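Local structure of capsid protein (Infectious hypodermal and hematopoietic necrosis virus, 3N7X) at residues R54-D59 against Y72-H77; A116-H121 against V285-F290. The protein forms the icosahedral shell of a shrimp densovirus, a parvovirus, sixty copies assembling into the capsid with bound calcium ions. All coordinates share one frame; numbering follows the deposited sequence.

How the interactions relate
Strand 45-59 opens the order along the chain, and interaction 1 closes a short loop of twelve residues between 54-59 and 72-77, joining the sheet of strands 45-59, 281-296 and 111-131 to the sheet that holds strand 70-74. Only after that does interaction 2 begin: 116-121 pairs with 285-290 across 163 intervening residues. The two loops therefore follow in series, without nesting or crossing. In space they meet, their centres about 10 Å apart: strand 281-296 lies between strands 45-59 and 111-131, with probable hydrogen bonds from Val285 N to Phe56 O and from Ala287 N to Arg54 O. Phe56, which also meets Leu74 in interaction 1, packs on Ala287 of interaction 2.

Interaction 1: residues R54-D59 against Y72-H77; sequences RYFEFD and YCLPLH. With CA (calcium ion), chain B.
Phe58 drives the edge of its ring at CD1 into one face of Tyr72, a T-shaped pair with centroids 5.1 Å apart and planes at 79°. CD1 stands 3.6 Å from Tyr72 CG, toward the rim of the face and not over its centre. Tyr72 sets CG beside its backbone N (chi1 -68°), and the two side chains run past each other in opposite directions, which takes the Tyr72 hydroxyl to Asp59. There Tyr72 OH donates to Asp59 OD1 at 2.7 Å, meeting that oxygen from well above the carboxylate plane; the carboxylate and the ring are turned 55° apart. OD1 also accepts a hydrogen bond from Ala61 N, two residues on, so two donors share this oxygen. Farther along, Phe56 CE2 and Leu74 CD2 touch loosely at 4.4 Å. From the same strand Tyr55 O binds calcium at 2.4 Å, and each carboxylate oxygen of Glu57 accepts a hydrogen bond from a different calcium-bound water. The chemistry is thus divided: aromatic and aliphatic groups join the two sheets, while main-chain oxygens of Tyr55 and Gln176, waters and Glu191 of a neighbouring subunit bind the metal directly, and Glu57 acts through two of the waters.

Interaction 2: residues A116-H121 against V285-F290; sequences AGVVMH and VQADFF
Phe290 folds its ring over the backbone of Gly117, with Gly117 N 3.5 Å from Phe290 CE1, within an antiparallel pairing of strands 111-131 and 281-296 in the capsid beta-barrel. Its CG sits between the backbone N and the carbonyl carbon (chi1 77°), which turns the ring across the neighbouring strand. The same face of the sheet carries His121, whose ring has Gln286 CB over one side, the two side chains running alongside each other in the same direction, and the acid of Asp288 near its edge. On the other face Val118 lies alongside the Phe289 ring, though the detail of that placement is doubtful, and Met120 CG rests near Ala287 CB at 4.2 Å. Backbone bonds set this register: Gly117 with Phe290, Val119 with Asp288 and His121 with Gln286 each exchange two. Farther out, strands 208-214 and 45-59 flank the pair, and Arg54 adds a cation-pi contact to Phe289. Leu38 N of another neighbouring subunit, not the one that supplies Glu191 to the calcium, bonds Asp288 OD2, bringing the interface to this buried acid. The other oxygen, Asp288 OD1, takes Gln286 NE2 on its syn lone pair at 2.9 Å; the hydrogen bond is nearly straight, 167° at the hydrogen.

Interaction 1: residues R54-D59 against Y72-H77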
loop_
_atom_site.group_PDB
_atom_site.type_symbol
_atom_site.label_atom_id
_atom_site.label_comp_id
_atom_site.label_asym_id
_atom_site.label_seq_id
_atom_site.Cartn_x
_atom_site.Cartn_y
_atom_site.Cartn_z
ATOM N N ARG A 54 28.281 -80.029 -46.314
ATOM C CA ARG A 54 28.041 -81.225 -47.118
ATOM C C ARG A 54 26.928 -81.045 -48.143
ATOM O O ARG A 54 26.157 -80.084 -48.071
ATOM C CB ARG A 54 27.685 -82.391 -46.194
ATOM C CG ARG A 54 28.801 -82.724 -45.241
ATOM C CD ARG A 54 28.410 -83.693 -44.151
ATOM N NE ARG A 54 29.588 -83.977 -43.334
ATOM C CZ ARG A 54 29.564 -84.520 -42.120
ATOM N NH1 ARG A 54 28.411 -84.856 -41.552
ATOM N NH2 ARG A 54 30.703 -84.707 -41.465
ATOM N N TYR A 55 26.863 -81.966 -49.105
ATOM C CA TYR A 55 25.811 -81.947 -50.117
ATOM C C TYR A 55 24.929 -83.155 -49.846
ATOM O O TYR A 55 25.440 -84.264 -49.644
ATOM C CB TYR A 55 26.349 -82.118 -51.540
ATOM C CG TYR A 55 27.267 -81.048 -52.075
ATOM C CD1 TYR A 55 26.957 -79.695 -51.956
ATOM C CD2 TYR A 55 28.425 -81.401 -52.769
ATOM C CE1 TYR A 55 27.784 -78.719 -52.517
ATOM C CE2 TYR A 55 29.252 -80.439 -53.334
ATOM C CZ TYR A 55 28.930 -79.102 -53.207
ATOM O OH TYR A 55 29.757 -78.160 -53.777
ATOM N N PHE A 56 23.616 -82.946 -49.845
ATOM C CA PHE A 56 22.673 -84.038 -49.641
ATOM C C PHE A 56 21.710 -84.071 -50.823
ATOM O O PHE A 56 21.368 -83.021 -51.384
ATOM C CB PHE A 56 21.854 -83.847 -48.359
ATOM C CG PHE A 56 22.643 -84.004 -47.085
ATOM C CD1 PHE A 56 23.837 -84.716 -47.062
ATOM C CD2 PHE A 56 22.148 -83.487 -45.886
ATOM C CE1 PHE A 56 24.527 -84.912 -45.864
ATOM C CE2 PHE A 56 22.827 -83.677 -44.682
ATOM C CZ PHE A 56 24.020 -84.392 -44.670
ATOM N N GLU A 57 21.284 -85.272 -51.206
ATOM C CA GLU A 57 20.331 -85.429 -52.299
ATOM C C GLU A 57 19.169 -86.261 -51.777
ATOM O O GLU A 57 19.355 -87.120 -50.917
ATOM C CB GLU A 57 20.963 -86.135 -53.501
ATOM C CG GLU A 57 22.150 -85.423 -54.122
ATOM C CD GLU A 57 23.449 -85.714 -53.391
ATOM O OE1 GLU A 57 23.657 -86.887 -53.011
ATOM O OE2 GLU A 57 24.265 -84.781 -53.204
ATOM N N PHE A 58 17.976 -86.009 -52.301
ATOM C CA PHE A 58 16.791 -86.733 -51.862
ATOM C C PHE A 58 15.827 -86.991 -53.006
ATOM O O PHE A 58 15.770 -86.217 -53.964
ATOM C CB PHE A 58 16.017 -85.917 -50.823
ATOM C CG PHE A 58 16.803 -85.565 -49.598
ATOM C CD1 PHE A 58 17.033 -86.511 -48.606
ATOM C CD2 PHE A 58 17.291 -84.270 -49.422
ATOM C CE1 PHE A 58 17.734 -86.175 -47.452
ATOM C CE2 PHE A 58 17.994 -83.924 -48.274
ATOM C CZ PHE A 58 18.216 -84.877 -47.285
ATOM N N ASP A 59 15.068 -88.075 -52.893
ATOM C CA ASP A 59 14.031 -88.390 -53.866
ATOM C C ASP A 59 12.812 -88.746 -53.017
ATOM O O ASP A 59 12.822 -88.516 -51.810
ATOM C CB ASP A 59 14.425 -89.550 -54.790
ATOM C CG ASP A 59 14.704 -90.836 -54.046
ATOM O OD1 ASP A 59 14.244 -90.994 -52.894
ATOM O OD2 ASP A 59 15.378 -91.706 -54.631
ATOM N N TYR A 72 14.104 -90.620 -45.273
ATOM C CA TYR A 72 15.516 -90.423 -45.005
ATOM C C TYR A 72 15.585 -89.899 -43.588
ATOM O O TYR A 72 14.728 -89.123 -43.166
ATOM C CB TYR A 72 16.128 -89.387 -45.940
ATOM C CG TYR A 72 16.201 -89.813 -47.379
ATOM C CD1 TYR A 72 15.130 -89.599 -48.246
ATOM C CD2 TYR A 72 17.349 -90.424 -47.885
ATOM C CE1 TYR A 72 15.203 -89.978 -49.584
ATOM C CE2 TYR A 72 17.434 -90.806 -49.218
ATOM C CZ TYR A 72 16.360 -90.582 -50.063
ATOM O OH TYR A 72 16.443 -90.960 -51.387
ATOM N N CYS A 73 16.598 -90.325 -42.848
ATOM C CA CYS A 73 16.755 -89.873 -41.480
ATOM C C CYS A 73 18.060 -89.109 -41.311
ATOM O O CYS A 73 19.083 -89.486 -41.881
ATOM C CB CYS A 73 16.732 -91.072 -40.527
ATOM S SG CYS A 73 17.112 -90.662 -38.800
ATOM N N LEU A 74 18.016 -88.022 -40.549
ATOM C CA LEU A 74 19.214 -87.239 -40.274
ATOM C C LEU A 74 19.372 -87.200 -38.759
ATOM O O LEU A 74 18.732 -86.402 -38.075
ATOM C CB LEU A 74 19.090 -85.817 -40.828
ATOM C CG LEU A 74 20.267 -84.892 -40.478
ATOM C CD1 LEU A 74 21.591 -85.552 -40.831
ATOM C CD2 LEU A 74 20.119 -83.580 -41.222
ATOM N N PRO A 75 20.222 -88.081 -38.215
ATOM C CA PRO A 75 20.470 -88.165 -36.773
ATOM C C PRO A 75 21.430 -87.096 -36.254
ATOM O O PRO A 75 22.614 -87.360 -36.050
ATOM C CB PRO A 75 21.022 -89.574 -36.615
ATOM C CG PRO A 75 21.852 -89.720 -37.850
ATOM C CD PRO A 75 20.975 -89.120 -38.941
ATOM N N LEU A 76 20.905 -85.895 -36.031
ATOM C CA LEU A 76 21.707 -84.778 -35.542
ATOM C C LEU A 76 22.340 -85.030 -34.192
ATOM O O LEU A 76 23.285 -84.346 -33.819
ATOM C CB LEU A 76 20.858 -83.521 -35.419
ATOM C CG LEU A 76 20.185 -83.048 -36.694
ATOM C CD1 LEU A 76 19.526 -81.714 -36.436
ATOM C CD2 LEU A 76 21.223 -82.931 -37.793
ATOM N N HIS A 77 21.807 -85.996 -33.453
ATOM C CA HIS A 77 22.331 -86.307 -32.131
ATOM C C HIS A 77 23.575 -87.196 -32.159
ATOM O O HIS A 77 24.188 -87.437 -31.116
ATOM C CB HIS A 77 21.244 -86.974 -31.284
ATOM C CG HIS A 77 20.610 -88.155 -31.946
ATOM N ND1 HIS A 77 20.423 -89.360 -31.300
ATOM C CD2 HIS A 77 20.122 -88.320 -33.199
ATOM C CE1 HIS A 77 19.849 -90.216 -32.127
ATOM N NE2 HIS A 77 19.656 -89.610 -33.285
HETATM CA CA CA B . 26.996 -86.096 -49.911
HETATM O O HOH W 1 26.643 -85.681 -52.262
HETATM O O HOH W 2 25.012 -87.181 -50.657
HETATM O O HOH W 3 28.103 -85.481 -47.856
#

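Interaction 2: residues A116-H121 against V285-F290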
loop_
_atom_site.group_PDB
_atom_site.type_symbol
_atom_site.label_atom_id
_atom_site.label_comp_id
_atom_site.label_asym_id
_atom_site.label_seq_id
_atom_site.Cartn_x
_atom_site.Cartn_y
_atom_site.Cartn_z
ATOM N N ALA A 116 24.820 -78.177 -30.898
ATOM C CA ALA A 116 25.196 -78.731 -32.189
ATOM C C ALA A 116 23.985 -78.613 -33.099
ATOM O O ALA A 116 22.856 -78.467 -32.622
ATOM C CB ALA A 116 25.610 -80.183 -32.046
ATOM N N GLY A 117 24.212 -78.661 -34.407
ATOM C CA GLY A 117 23.092 -78.555 -35.317
ATOM C C GLY A 117 23.450 -78.467 -36.783
ATOM O O GLY A 117 24.620 -78.547 -37.169
ATOM N N VAL A 118 22.418 -78.292 -37.600
ATOM C CA VAL A 118 22.575 -78.194 -39.039
ATOM C C VAL A 118 21.639 -77.159 -39.604
ATOM O O VAL A 118 20.611 -76.824 -39.006
ATOM C CB VAL A 118 22.213 -79.513 -39.736
ATOM C CG1 VAL A 118 22.623 -79.469 -41.201
ATOM C CG2 VAL A 118 22.888 -80.646 -39.037
ATOM N N VAL A 119 22.011 -76.664 -40.773
ATOM C CA VAL A 119 21.199 -75.712 -41.495
ATOM C C VAL A 119 21.250 -76.183 -42.932
ATOM O O VAL A 119 22.327 -76.267 -43.519
ATOM C CB VAL A 119 21.766 -74.281 -41.442
ATOM C CG1 VAL A 119 20.839 -73.340 -42.197
ATOM C CG2 VAL A 119 21.907 -73.828 -40.013
ATOM N N MET A 120 20.100 -76.528 -43.490
ATOM C CA MET A 120 20.062 -76.951 -44.879
ATOM C C MET A 120 19.550 -75.760 -45.664
ATOM O O MET A 120 18.615 -75.083 -45.231
ATOM C CB MET A 120 19.129 -78.144 -45.061
ATOM C CG MET A 120 19.586 -79.394 -44.329
ATOM S SD MET A 120 18.588 -80.844 -44.749
ATOM C CE MET A 120 17.007 -80.442 -43.958
ATOM N N HIS A 121 20.171 -75.493 -46.808
ATOM C CA HIS A 121 19.762 -74.367 -47.627
ATOM C C HIS A 121 20.142 -74.576 -49.083
ATOM O O HIS A 121 20.662 -75.626 -49.456
ATOM C CB HIS A 121 20.415 -73.075 -47.115
ATOM C CG HIS A 121 21.914 -73.074 -47.194
ATOM N ND1 HIS A 121 22.718 -73.567 -46.187
ATOM C CD2 HIS A 121 22.756 -72.637 -48.164
ATOM C CE1 HIS A 121 23.989 -73.432 -46.531
ATOM N NE2 HIS A 121 24.039 -72.871 -47.726
ATOM N N VAL A 285 20.705 -80.252 -51.652
ATOM C CA VAL A 285 20.819 -79.106 -50.767
ATOM C C VAL A 285 22.213 -79.062 -50.173
ATOM O O VAL A 285 22.973 -80.023 -50.285
ATOM C CB VAL A 285 19.807 -79.190 -49.592
ATOM C CG1 VAL A 285 18.395 -79.357 -50.124
ATOM C CG2 VAL A 285 20.174 -80.344 -48.671
ATOM N N GLN A 286 22.547 -77.935 -49.557
ATOM C CA GLN A 286 23.829 -77.793 -48.890
ATOM C C GLN A 286 23.479 -77.888 -47.413
ATOM O O GLN A 286 22.460 -77.350 -46.976
ATOM C CB GLN A 286 24.471 -76.434 -49.175
ATOM C CG GLN A 286 25.867 -76.320 -48.580
ATOM C CD GLN A 286 26.506 -74.966 -48.808
ATOM O OE1 GLN A 286 26.431 -74.409 -49.904
ATOM N NE2 GLN A 286 27.156 -74.436 -47.776
ATOM N N ALA A 287 24.303 -78.585 -46.645
ATOM C CA ALA A 287 24.036 -78.731 -45.225
ATOM C C ALA A 287 25.264 -78.337 -44.421
ATOM O O ALA A 287 26.321 -78.956 -44.546
ATOM C CB ALA A 287 23.639 -80.168 -44.917
ATOM N N ASP A 288 25.122 -77.300 -43.604
ATOM C CA ASP A 288 26.227 -76.833 -42.782
ATOM C C ASP A 288 26.051 -77.351 -41.358
ATOM O O ASP A 288 24.980 -77.212 -40.761
ATOM C CB ASP A 288 26.296 -75.301 -42.819
ATOM C CG ASP A 288 26.540 -74.759 -44.233
ATOM O OD1 ASP A 288 27.093 -75.505 -45.079
ATOM O OD2 ASP A 288 26.190 -73.583 -44.497
ATOM N N PHE A 289 27.109 -77.963 -40.832
ATOM C CA PHE A 289 27.106 -78.557 -39.498
ATOM C C PHE A 289 28.041 -77.864 -38.534
ATOM O O PHE A 289 29.075 -77.329 -38.933
ATOM C CB PHE A 289 27.556 -80.018 -39.562
ATOM C CG PHE A 289 26.601 -80.928 -40.268
ATOM C CD1 PHE A 289 25.823 -81.831 -39.547
ATOM C CD2 PHE A 289 26.498 -80.911 -41.658
ATOM C CE1 PHE A 289 24.955 -82.710 -40.202
ATOM C CE2 PHE A 289 25.634 -81.782 -42.322
ATOM C CZ PHE A 289 24.862 -82.685 -41.592
ATOM N N PHE A 290 27.690 -77.910 -37.253
ATOM C CA PHE A 290 28.536 -77.332 -36.221
ATOM C C PHE A 290 28.269 -78.030 -34.890
ATOM O O PHE A 290 27.157 -78.501 -34.630
ATOM C CB PHE A 290 28.274 -75.830 -36.057
ATOM C CG PHE A 290 27.018 -75.519 -35.300
ATOM C CD1 PHE A 290 25.784 -75.482 -35.953
ATOM C CD2 PHE A 290 27.055 -75.339 -33.918
ATOM C CE1 PHE A 290 24.602 -75.274 -35.238
ATOM C CE2 PHE A 290 25.879 -75.130 -33.193
ATOM C CZ PHE A 290 24.650 -75.100 -33.857
#